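Local coordinates for protein phosphoribosylformylglycinamidine synthase 2 (PDB 3VIU) that is a synthase subunit of the PurM-like (AIR synthase related) family, built from two tandem copies of that fold, and binds ADP and magnesium in this crystal, at residues 43-48 against 361-366; 123-128 against 165-170; 245-250 against 324-329; 555-560 against 615-620. All coordinates share one frame; numbering follows the deposited sequence.

The four contacts are spread over a chain that carries the PurM-like pair of domains twice. Interaction 1 ties the linker region to residues 361-366, in the loop after helix 357-361. Interactions 2 and 3 fall between its two segments in sequence, in the first N-terminal and first C-terminal domain. Their centres are about 40 Å apart, on opposite sides of the chain's centre. Interaction 4 comes last and lies in the second half of the chain, with its centre about 47 Å from that of interaction 1. No two contacts touch. Interaction 1 borders the ADP pocket and interaction 4 the magnesium site, so the two ligand sites adjoin separate contacts.

Interaction 1. Residues 43-48 against 361-366; sequences AYKNSR and AEAPTY. With ADP (adenosine-5'-diphosphate), chain B.
This is a loop-to-loop contact in a PurM-like protein, between the linker region and the loop after helix 357-361. Residues 43-48 join two short helices, 40-43 and 48-51. The backbones meet at one bond, from Y366 N to K45 O at 2.9 Å. The donor stands above the carbonyl plane. The K45 side chain runs beside Y366, its CD 4.1 Å from CE2 of the ring. The far ends of both side chains reach E14, K45 NZ by a salt bridge and Y366 OH by a hydrogen bond. Nearer the start of both segments, A43 CB meets A363 CB at 3.7 Å. The end of the Y44 side chain leads away from 361-366, into the ADP pocket, with Y44 CE2 3.2 Å from N7 of ADP. Y44 thus lies between two residues, A43 and K45, that touch 361-366. R48 is bent at chi2 and chi3 (146° and 63°), which brings its guanidinium between the carbonyls of A43 and A363. R48 NH1 donates to A43 O at 2.6 Å, close to the guanidinium plane. R48 NH2 donates to A363 O at 2.7 Å, in the carbonyl plane. T365 CG2 sits over one guanidinium face, 3.2 Å from R48 NH2.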
# COMPACT_ATOMS: atom_id res chain seq x y z
N ALA A 43 4.01 16.03 10.45
CA ALA A 43 3.21 17.18 10.04
C ALA A 43 2.77 17.26 8.59
O ALA A 43 1.79 17.95 8.29
CB ALA A 43 3.94 18.47 10.43
N TYR A 44 3.47 16.58 7.68
CA TYR A 44 3.10 16.62 6.26
C TYR A 44 3.06 18.07 5.78
O TYR A 44 2.17 18.46 5.02
CB TYR A 44 1.72 16.00 6.07
CG TYR A 44 1.69 14.50 6.19
CD1 TYR A 44 2.08 13.85 7.37
CD2 TYR A 44 1.32 13.71 5.10
CE1 TYR A 44 2.11 12.45 7.45
CE2 TYR A 44 1.35 12.33 5.17
CZ TYR A 44 1.74 11.70 6.34
OH TYR A 44 1.79 10.33 6.37
N LYS A 45 4.02 18.87 6.21
CA LYS A 45 4.08 20.28 5.87
C LYS A 45 4.06 20.65 4.38
O LYS A 45 3.40 21.61 4.00
CB LYS A 45 5.29 20.91 6.55
CG LYS A 45 5.17 20.92 8.07
CD LYS A 45 6.36 21.59 8.75
CE LYS A 45 7.67 20.89 8.40
NZ LYS A 45 8.80 21.35 9.24
N ASN A 46 4.75 19.90 3.54
CA ASN A 46 4.77 20.22 2.12
C ASN A 46 3.74 19.50 1.26
O ASN A 46 3.55 19.86 0.10
CB ASN A 46 6.16 19.97 1.55
CG ASN A 46 7.20 20.89 2.15
OD1 ASN A 46 7.62 20.73 3.29
ND2 ASN A 46 7.60 21.88 1.37
N SER A 47 3.06 18.51 1.83
CA SER A 47 2.08 17.73 1.08
C SER A 47 0.62 18.03 1.37
O SER A 47 -0.23 17.82 0.51
CB SER A 47 2.32 16.23 1.29
OG SER A 47 2.11 15.87 2.64
N ARG A 48 0.32 18.52 2.58
CA ARG A 48 -1.07 18.81 2.93
C ARG A 48 -1.80 19.70 1.92
O ARG A 48 -2.87 19.33 1.45
CB ARG A 48 -1.15 19.44 4.33
CG ARG A 48 -1.55 18.44 5.44
CD ARG A 48 -0.87 18.76 6.78
NE ARG A 48 -1.26 20.05 7.33
CZ ARG A 48 -0.63 20.66 8.33
NH1 ARG A 48 0.43 20.10 8.90
NH2 ARG A 48 -1.06 21.84 8.77
N ALA A 361 -0.42 19.91 16.90
CA ALA A 361 -1.03 19.15 15.81
C ALA A 361 -1.22 19.89 14.49
O ALA A 361 -1.35 19.26 13.44
CB ALA A 361 -2.37 18.59 16.28
N GLU A 362 -1.25 21.22 14.54
CA GLU A 362 -1.45 22.00 13.33
C GLU A 362 -0.24 22.84 12.97
O GLU A 362 -0.22 24.05 13.19
CB GLU A 362 -2.68 22.90 13.48
CG GLU A 362 -3.98 22.12 13.60
CD GLU A 362 -5.21 23.02 13.69
OE1 GLU A 362 -5.41 23.84 12.76
OE2 GLU A 362 -5.97 22.90 14.67
N ALA A 363 0.77 22.18 12.40
CA ALA A 363 2.00 22.84 11.99
C ALA A 363 1.84 23.59 10.67
O ALA A 363 0.92 23.33 9.90
CB ALA A 363 3.12 21.81 11.87
N PRO A 364 2.75 24.54 10.40
CA PRO A 364 2.72 25.34 9.17
C PRO A 364 2.89 24.46 7.94
O PRO A 364 3.58 23.45 7.99
CB PRO A 364 3.90 26.29 9.33
CG PRO A 364 4.12 26.35 10.83
CD PRO A 364 3.89 24.93 11.25
N THR A 365 2.24 24.85 6.84
CA THR A 365 2.36 24.11 5.59
C THR A 365 3.07 25.01 4.59
O THR A 365 3.12 26.23 4.77
CB THR A 365 0.98 23.70 5.01
OG1 THR A 365 0.20 24.87 4.75
CG2 THR A 365 0.25 22.79 5.98
N TYR A 366 3.62 24.42 3.54
CA TYR A 366 4.34 25.22 2.56
C TYR A 366 3.92 24.95 1.12
O TYR A 366 3.58 23.82 0.75
CB TYR A 366 5.85 24.99 2.71
CG TYR A 366 6.39 25.29 4.10
CD1 TYR A 366 6.31 26.57 4.64
CD2 TYR A 366 6.95 24.28 4.88
CE1 TYR A 366 6.79 26.85 5.91
CE2 TYR A 366 7.44 24.55 6.16
CZ TYR A 366 7.36 25.84 6.67
OH TYR A 366 7.83 26.11 7.93
PB ADP B . 0.37 6.99 11.57
O1B ADP B . 1.53 7.84 11.97
O2B ADP B . 0.88 5.82 10.59
O3B ADP B . -0.31 6.33 12.97
PA ADP B . -0.12 9.22 10.08
O1A ADP B . -0.10 10.35 11.05
O2A ADP B . 1.39 8.94 9.58
O3A ADP B . -0.76 7.89 10.80
O5' ADP B . -1.02 9.57 8.76
C5' ADP B . -1.68 10.84 8.95
C4' ADP B . -3.18 10.82 8.51
O4' ADP B . -3.35 11.41 7.19
C3' ADP B . -3.79 9.40 8.41
O3' ADP B . -5.18 9.45 8.77
C2' ADP B . -3.57 9.02 6.95
O2' ADP B . -4.50 8.03 6.50
C1' ADP B . -3.71 10.36 6.22
N9 ADP B . -2.85 10.43 5.04
C8 ADP B . -1.49 10.62 5.02
N7 ADP B . -1.04 10.63 3.80
C5 ADP B . -2.07 10.43 2.95
C6 ADP B . -2.20 10.35 1.54
N6 ADP B . -1.09 10.47 0.72
N1 ADP B . -3.43 10.14 1.01
C2 ADP B . -4.52 10.02 1.79
N3 ADP B . -4.44 10.10 3.12
C4 ADP B . -3.25 10.30 3.73

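Interaction 2. Residues 123-128 against 165-170; sequences SLRFGP and EGYREN
R125 and Y167 form the tight part of this contact. Their side chains lie side by side and point the same way. R125 CB sits over the centre of the Y167 ring, 3.4 Å from the centroid and 2° off the ring normal, a CH-pi contact. The bend at chi2 (-66°) keeps CD by the ring, R125 CD lying 3.5 Å from Y167 CE2. The guanidinium does not stack. Its plane stands 79° from that of the ring, and the Y167 hydroxyl lies near its edge. NH2 of R125 donates to L124 O at 2.8 Å, and NH1 makes a salt bridge to D160. These bonds fix the turn of the group. The Y167 hydroxyl is hydrogen-bonded to T538, so this corner also touches the second half of the chain.

The contact belongs to the first PurM-like N-terminal domain. Residues 123-126 end the inner strand 116-126 of its mixed sheet. Residues 165-170 connect edge strand 156-163 to strand 172-182. Strand 116-126 lies between these two in the sheet, so the connection passes the strand's end.

Past F126 the backbones come close at G127 and R168, their CA atoms 4.1 Å apart. Beside them a water joins the segments. It accepts from G127 N at 2.9 Å and donates to Y167 O at 3.1 Å. The looser side is at P128 and the partly exposed R168. There P128 CD approaches R168 NH2 at 3.9 Å, the two side chains crossing at about a right angle. R168 NH2 is held by a salt bridge to E131.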
# COMPACT_ATOMS: atom_id res chain seq x y z
N SER A 123 4.86 -3.58 -0.61
CA SER A 123 5.20 -2.86 -1.83
C SER A 123 6.68 -2.54 -1.70
O SER A 123 7.08 -1.66 -0.92
CB SER A 123 4.36 -1.59 -1.92
OG SER A 123 4.21 -1.18 -3.27
N LEU A 124 7.50 -3.24 -2.48
CA LEU A 124 8.95 -3.08 -2.41
C LEU A 124 9.68 -2.57 -3.66
O LEU A 124 9.36 -2.95 -4.80
CB LEU A 124 9.57 -4.42 -1.99
CG LEU A 124 8.88 -5.15 -0.83
CD1 LEU A 124 9.57 -6.47 -0.56
CD2 LEU A 124 8.90 -4.27 0.42
N ARG A 125 10.67 -1.73 -3.43
CA ARG A 125 11.49 -1.13 -4.48
C ARG A 125 12.96 -1.15 -4.07
O ARG A 125 13.32 -0.58 -3.05
CB ARG A 125 11.05 0.31 -4.73
CG ARG A 125 9.60 0.45 -5.19
CD ARG A 125 9.39 -0.18 -6.56
NE ARG A 125 8.05 0.06 -7.08
CZ ARG A 125 7.00 -0.71 -6.83
NH1 ARG A 125 5.83 -0.38 -7.34
NH2 ARG A 125 7.11 -1.81 -6.08
N PHE A 126 13.79 -1.82 -4.87
CA PHE A 126 15.22 -1.92 -4.63
C PHE A 126 15.94 -1.65 -5.96
O PHE A 126 15.30 -1.62 -7.02
CB PHE A 126 15.60 -3.32 -4.15
CG PHE A 126 14.89 -3.74 -2.90
CD1 PHE A 126 15.09 -3.05 -1.71
CD2 PHE A 126 14.05 -4.84 -2.91
CE1 PHE A 126 14.45 -3.46 -0.54
CE2 PHE A 126 13.40 -5.26 -1.75
CZ PHE A 126 13.60 -4.57 -0.56
N GLY A 127 17.26 -1.48 -5.90
CA GLY A 127 18.03 -1.25 -7.10
C GLY A 127 18.05 -2.51 -7.94
O GLY A 127 17.35 -3.47 -7.59
N PRO A 128 18.82 -2.57 -9.04
CA PRO A 128 18.91 -3.74 -9.92
C PRO A 128 19.25 -5.01 -9.14
O PRO A 128 20.13 -5.00 -8.29
CB PRO A 128 20.01 -3.35 -10.91
CG PRO A 128 19.86 -1.87 -10.98
CD PRO A 128 19.70 -1.49 -9.53
N GLU A 165 17.02 1.13 -11.07
CA GLU A 165 18.18 2.00 -10.92
C GLU A 165 17.94 3.17 -9.98
O GLU A 165 18.80 3.50 -9.16
CB GLU A 165 18.59 2.49 -12.32
CG GLU A 165 19.39 3.79 -12.40
CD GLU A 165 18.52 5.04 -12.35
OE1 GLU A 165 17.54 5.13 -13.12
OE2 GLU A 165 18.84 5.95 -11.55
N GLY A 166 16.77 3.79 -10.08
CA GLY A 166 16.46 4.93 -9.24
C GLY A 166 16.30 4.67 -7.75
O GLY A 166 16.16 5.60 -6.96
N TYR A 167 16.33 3.40 -7.36
CA TYR A 167 16.15 3.05 -5.96
C TYR A 167 17.44 2.56 -5.31
O TYR A 167 17.43 2.16 -4.14
CB TYR A 167 15.07 1.97 -5.82
CG TYR A 167 13.69 2.37 -6.29
CD1 TYR A 167 12.95 3.35 -5.63
CD2 TYR A 167 13.10 1.74 -7.39
CE1 TYR A 167 11.65 3.69 -6.04
CE2 TYR A 167 11.81 2.06 -7.81
CZ TYR A 167 11.09 3.03 -7.14
OH TYR A 167 9.81 3.32 -7.56
N ARG A 168 18.53 2.59 -6.06
CA ARG A 168 19.82 2.13 -5.54
C ARG A 168 20.14 2.76 -4.18
O ARG A 168 20.43 2.05 -3.22
CB ARG A 168 20.94 2.46 -6.53
CG ARG A 168 22.28 1.79 -6.22
CD ARG A 168 23.44 2.47 -6.97
NE ARG A 168 23.10 2.77 -8.36
CZ ARG A 168 22.89 1.84 -9.29
NH1 ARG A 168 22.58 2.20 -10.53
NH2 ARG A 168 23.00 0.56 -8.98
N GLU A 169 20.07 4.09 -4.09
CA GLU A 169 20.37 4.80 -2.83
C GLU A 169 19.26 4.82 -1.81
O GLU A 169 19.51 4.78 -0.61
CB GLU A 169 20.79 6.24 -3.11
CG GLU A 169 22.26 6.38 -3.39
CD GLU A 169 22.71 5.46 -4.49
OE1 GLU A 169 22.14 5.54 -5.60
OE2 GLU A 169 23.61 4.64 -4.24
N ASN A 170 18.02 4.92 -2.27
CA ASN A 170 16.90 4.96 -1.35
C ASN A 170 15.87 3.89 -1.66
O ASN A 170 14.98 4.09 -2.48
CB ASN A 170 16.24 6.34 -1.39
CG ASN A 170 17.23 7.47 -1.14
OD1 ASN A 170 18.09 7.76 -1.97
ND2 ASN A 170 17.11 8.12 0.01
O HOH W 1 18.46 -0.64 -3.37

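Interaction 3. Residues 245-250 against 324-329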
# COMPACT_ATOMS: atom_id res chain seq x y z
N THR A 245 -7.01 -5.74 22.55
CA THR A 245 -7.58 -4.52 21.99
C THR A 245 -8.85 -4.85 21.23
O THR A 245 -9.88 -4.20 21.41
CB THR A 245 -6.58 -3.82 21.05
OG1 THR A 245 -5.40 -3.47 21.79
CG2 THR A 245 -7.20 -2.55 20.44
N LEU A 246 -8.79 -5.88 20.38
CA LEU A 246 -9.94 -6.30 19.60
C LEU A 246 -11.09 -6.74 20.50
O LEU A 246 -12.24 -6.39 20.26
CB LEU A 246 -9.57 -7.43 18.65
CG LEU A 246 -8.66 -7.13 17.45
CD1 LEU A 246 -8.35 -8.43 16.72
CD2 LEU A 246 -9.33 -6.15 16.51
N GLU A 247 -10.79 -7.52 21.54
CA GLU A 247 -11.85 -7.97 22.42
C GLU A 247 -12.42 -6.76 23.15
O GLU A 247 -13.63 -6.57 23.20
CB GLU A 247 -11.34 -9.00 23.43
CG GLU A 247 -12.42 -9.44 24.43
CD GLU A 247 -11.99 -10.59 25.33
OE1 GLU A 247 -12.62 -10.76 26.39
OE2 GLU A 247 -11.04 -11.32 24.97
N ALA A 248 -11.53 -5.94 23.69
CA ALA A 248 -11.95 -4.74 24.39
C ALA A 248 -12.96 -3.95 23.56
O ALA A 248 -14.02 -3.56 24.06
CB ALA A 248 -10.73 -3.87 24.72
N ILE A 249 -12.66 -3.72 22.29
CA ILE A 249 -13.59 -2.97 21.47
C ILE A 249 -14.82 -3.78 21.10
O ILE A 249 -15.93 -3.24 21.04
CB ILE A 249 -12.97 -2.48 20.16
CG1 ILE A 249 -14.08 -1.87 19.30
CG2 ILE A 249 -12.26 -3.62 19.47
CD1 ILE A 249 -13.73 -1.67 17.85
N GLU A 250 -14.63 -5.07 20.83
CA GLU A 250 -15.76 -5.91 20.48
C GLU A 250 -16.76 -5.98 21.62
O GLU A 250 -17.93 -6.29 21.41
CB GLU A 250 -15.29 -7.31 20.09
CG GLU A 250 -14.74 -7.35 18.68
CD GLU A 250 -14.12 -8.68 18.32
OE1 GLU A 250 -14.81 -9.72 18.43
OE2 GLU A 250 -12.94 -8.68 17.92
N PHE A 324 -7.78 -7.25 29.41
CA PHE A 324 -6.34 -7.45 29.27
C PHE A 324 -5.83 -8.50 30.22
O PHE A 324 -4.89 -9.22 29.91
CB PHE A 324 -5.59 -6.13 29.47
CG PHE A 324 -5.62 -5.25 28.26
CD1 PHE A 324 -6.82 -4.77 27.77
CD2 PHE A 324 -4.45 -4.96 27.57
CE1 PHE A 324 -6.86 -4.01 26.61
CE2 PHE A 324 -4.47 -4.21 26.41
CZ PHE A 324 -5.68 -3.73 25.93
N GLY A 325 -6.46 -8.61 31.39
CA GLY A 325 -6.05 -9.62 32.34
C GLY A 325 -6.22 -11.00 31.71
O GLY A 325 -5.36 -11.86 31.85
N ARG A 326 -7.32 -11.18 31.00
CA ARG A 326 -7.60 -12.45 30.34
C ARG A 326 -6.53 -12.84 29.33
O ARG A 326 -6.25 -14.03 29.14
CB ARG A 326 -8.97 -12.41 29.65
CG ARG A 326 -10.14 -12.48 30.61
CD ARG A 326 -11.40 -12.91 29.89
NE ARG A 326 -12.07 -11.82 29.20
CZ ARG A 326 -12.77 -10.87 29.80
NH1 ARG A 326 -12.90 -10.88 31.13
NH2 ARG A 326 -13.35 -9.91 29.09
N TRP A 327 -5.93 -11.85 28.68
CA TRP A 327 -4.87 -12.12 27.70
C TRP A 327 -3.47 -12.00 28.30
O TRP A 327 -2.48 -11.89 27.58
CB TRP A 327 -5.02 -11.21 26.48
CG TRP A 327 -6.26 -11.52 25.70
CD1 TRP A 327 -7.49 -10.95 25.85
CD2 TRP A 327 -6.41 -12.54 24.70
NE1 TRP A 327 -8.40 -11.57 25.03
CE2 TRP A 327 -7.77 -12.55 24.31
CE3 TRP A 327 -5.53 -13.46 24.11
CZ2 TRP A 327 -8.27 -13.44 23.35
CZ3 TRP A 327 -6.03 -14.35 23.16
CH2 TRP A 327 -7.39 -14.33 22.79
N GLY A 328 -3.40 -12.02 29.63
CA GLY A 328 -2.12 -11.93 30.30
C GLY A 328 -1.39 -10.62 30.15
O GLY A 328 -0.17 -10.57 30.25
N LEU A 329 -2.13 -9.54 29.92
CA LEU A 329 -1.51 -8.22 29.76
C LEU A 329 -1.92 -7.20 30.82
O LEU A 329 -3.06 -7.21 31.31
CB LEU A 329 -1.83 -7.66 28.38
CG LEU A 329 -1.17 -8.33 27.17
CD1 LEU A 329 -1.78 -7.77 25.89
CD2 LEU A 329 0.33 -8.09 27.22
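E247 reaches over to R326 and W327 and divides its carboxylate between them. Its side chain is extended, with CG anti to the backbone N (chi1 177°), which carries the carboxylate from helix 235-250 to the other segment. OE1 takes two N-H groups of R326, side-on. R326 NE lies 3.1 Å from E247 OE1, and R326 NH2 lies 2.9 Å from E247 OE1. Both donors come from the same face of the carboxylate plane, and OE1 lies in the guanidinium plane. The two planes are 25° apart, so this salt bridge is fairly flat.

OE2 serves the indole. W327 NE1 donates to E247 OE2 at 2.7 Å, with an almost straight N-H...O angle of 167°. OE2 lies in the ring plane at the indole edge, but the N-H meets it from above the carboxylate plane. One carboxylate therefore receives three hydrogen bonds from neighbouring residues.

The contact joins two helices of the first PurM-like C-terminal domain, 235-250 and 317-326. The second helix ends here in a Schellman motif. G328, with positive phi, is its C-prime residue. L329 N bonds back to F324 O, and G328 N bonds to G325 O.

Apart from the carboxylate, the contact is mostly apolar, and its residues T245, A248 and F324 are buried. A248 CB lies at the edge of the F324 ring, 4.3 Å from F324 CE1. F324 CZ comes within 4.2 Å of T245 OG1, which is hydrogen-bonded to L241 O in its own helix. F324 also touches A244 in that helix and L310 in strand 307-312.

Interaction 4. Residues 555-560 against 615-620; sequences MGFRRP and TRTAHD. With MG (magnesium ion), chain D.
The H619 imidazole has the methyl group of M555, a selenomethionine, over one face. CE of M555 lies 3.3 Å from the ring centroid, 14° off the normal, a CH-pi contact. The bend at chi3 (-66°) turns this methyl onto the ring. SE stands further off and oblique. Two arginine guanidinium groups form a flat pair. That of R558 stacks on that of R616, centres 4.5 Å apart and planes at 23°, with R616 CD also over the R558 face. R559 meets R616 at the edge, nearly coplanar, R559 NE lying 3.4 Å from R616 NH2. Both are donors, so this is no bond.

Residues 615-620 belong to the second PurM-like C-terminal domain and run into edge strand 618-620. Residues 555-560 lead to strand 563-567 of the same sheet. Near M555 the backbones approach through a CA-H...O contact, M555 CA to A618 O at 3.1 Å.

D620 ends the strand at the metal. Its OD1 binds magnesium at 2.5 Å, together with D430, N472 and two waters. OD2 accepts from one of these waters, while D620 O accepts from the other. OD2 also has a salt bridge to R471.

Packing of M555 on H619 thus adjoins a metal ligand. At the other end the like charges would repel. The exposure of R559 and R616, and a weak, long ion pair of R558 with E554, may ease this, and crystal neighbours touch all three arginines.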
# COMPACT_ATOMS: atom_id res chain seq x y z
N MSE A 555 -6.88 -15.95 -12.90
CA MSE A 555 -6.15 -15.82 -14.15
C MSE A 555 -5.78 -17.10 -14.89
O MSE A 555 -5.61 -17.07 -16.10
CB MSE A 555 -4.87 -15.05 -13.90
CG MSE A 555 -3.87 -15.86 -13.11
SE MSE A 555 -2.18 -14.98 -13.03
CE MSE A 555 -1.73 -15.08 -14.90
N GLY A 556 -5.65 -18.21 -14.18
CA GLY A 556 -5.23 -19.44 -14.83
C GLY A 556 -6.19 -20.15 -15.76
O GLY A 556 -7.39 -20.29 -15.46
N PHE A 557 -5.69 -20.59 -16.91
CA PHE A 557 -6.54 -21.33 -17.83
C PHE A 557 -6.86 -22.60 -17.05
O PHE A 557 -5.96 -23.29 -16.59
CB PHE A 557 -5.80 -21.69 -19.12
CG PHE A 557 -5.51 -20.50 -20.01
CD1 PHE A 557 -6.47 -19.51 -20.20
CD2 PHE A 557 -4.29 -20.40 -20.67
CE1 PHE A 557 -6.22 -18.44 -21.05
CE2 PHE A 557 -4.03 -19.34 -21.53
CZ PHE A 557 -5.00 -18.35 -21.72
N ARG A 558 -8.14 -22.92 -16.90
CA ARG A 558 -8.51 -24.08 -16.12
C ARG A 558 -8.89 -25.33 -16.88
O ARG A 558 -8.82 -26.44 -16.34
CB ARG A 558 -9.61 -23.71 -15.13
CG ARG A 558 -9.08 -23.49 -13.72
CD ARG A 558 -10.15 -23.05 -12.74
NE ARG A 558 -10.58 -21.67 -12.98
CZ ARG A 558 -11.41 -21.00 -12.20
NH1 ARG A 558 -11.74 -19.76 -12.49
NH2 ARG A 558 -11.92 -21.58 -11.12
N ARG A 559 -9.28 -25.17 -18.14
CA ARG A 559 -9.69 -26.31 -18.94
C ARG A 559 -9.54 -26.05 -20.43
O ARG A 559 -9.61 -24.90 -20.88
CB ARG A 559 -11.15 -26.67 -18.64
CG ARG A 559 -12.05 -25.45 -18.46
CD ARG A 559 -13.54 -25.80 -18.37
NE ARG A 559 -13.86 -26.69 -17.26
CZ ARG A 559 -13.89 -28.02 -17.34
NH1 ARG A 559 -13.62 -28.63 -18.49
NH2 ARG A 559 -14.20 -28.75 -16.27
N PRO A 560 -9.32 -27.11 -21.21
CA PRO A 560 -9.16 -26.98 -22.67
C PRO A 560 -10.51 -26.74 -23.36
O PRO A 560 -11.56 -27.12 -22.83
CB PRO A 560 -8.53 -28.31 -23.06
CG PRO A 560 -9.15 -29.26 -22.08
CD PRO A 560 -9.05 -28.50 -20.78
N THR A 615 -17.95 -15.78 -17.51
CA THR A 615 -16.52 -16.09 -17.44
C THR A 615 -16.03 -16.20 -16.00
O THR A 615 -16.49 -15.47 -15.12
CB THR A 615 -15.68 -15.00 -18.12
OG1 THR A 615 -14.29 -15.33 -18.03
CG2 THR A 615 -15.90 -13.65 -17.43
N ARG A 616 -15.09 -17.11 -15.76
CA ARG A 616 -14.53 -17.26 -14.42
C ARG A 616 -13.01 -17.26 -14.52
O ARG A 616 -12.31 -17.64 -13.58
CB ARG A 616 -15.03 -18.54 -13.75
CG ARG A 616 -14.64 -19.79 -14.48
CD ARG A 616 -14.92 -21.02 -13.66
NE ARG A 616 -14.59 -22.22 -14.42
CZ ARG A 616 -14.69 -23.46 -13.95
NH1 ARG A 616 -15.11 -23.67 -12.71
NH2 ARG A 616 -14.37 -24.49 -14.73
N THR A 617 -12.50 -16.84 -15.66
CA THR A 617 -11.06 -16.77 -15.85
C THR A 617 -10.72 -15.52 -16.67
O THR A 617 -11.11 -15.37 -17.83
CB THR A 617 -10.51 -18.08 -16.48
OG1 THR A 617 -9.26 -17.83 -17.14
CG2 THR A 617 -11.49 -18.66 -17.42
N ALA A 618 -10.01 -14.60 -16.01
CA ALA A 618 -9.63 -13.33 -16.60
C ALA A 618 -8.24 -12.91 -16.12
O ALA A 618 -7.78 -13.33 -15.07
CB ALA A 618 -10.66 -12.26 -16.24
N HIS A 619 -7.59 -12.06 -16.90
CA HIS A 619 -6.26 -11.60 -16.56
C HIS A 619 -6.02 -10.34 -17.37
O HIS A 619 -6.26 -10.35 -18.58
CB HIS A 619 -5.25 -12.68 -16.96
CG HIS A 619 -3.85 -12.40 -16.52
ND1 HIS A 619 -2.75 -12.63 -17.33
CD2 HIS A 619 -3.37 -11.91 -15.35
CE1 HIS A 619 -1.66 -12.28 -16.68
NE2 HIS A 619 -2.00 -11.85 -15.48
N ASP A 620 -5.58 -9.26 -16.75
CA ASP A 620 -5.36 -8.05 -17.53
C ASP A 620 -3.98 -8.09 -18.17
O ASP A 620 -3.09 -8.80 -17.70
CB ASP A 620 -5.56 -6.79 -16.69
CG ASP A 620 -4.46 -6.55 -15.69
OD1 ASP A 620 -4.08 -7.50 -14.98
OD2 ASP A 620 -3.98 -5.40 -15.61
MG MG D . -2.37 -8.00 -13.25
O HOH W 2 -1.93 -5.70 -14.05
O HOH W 3 -1.42 -8.75 -15.48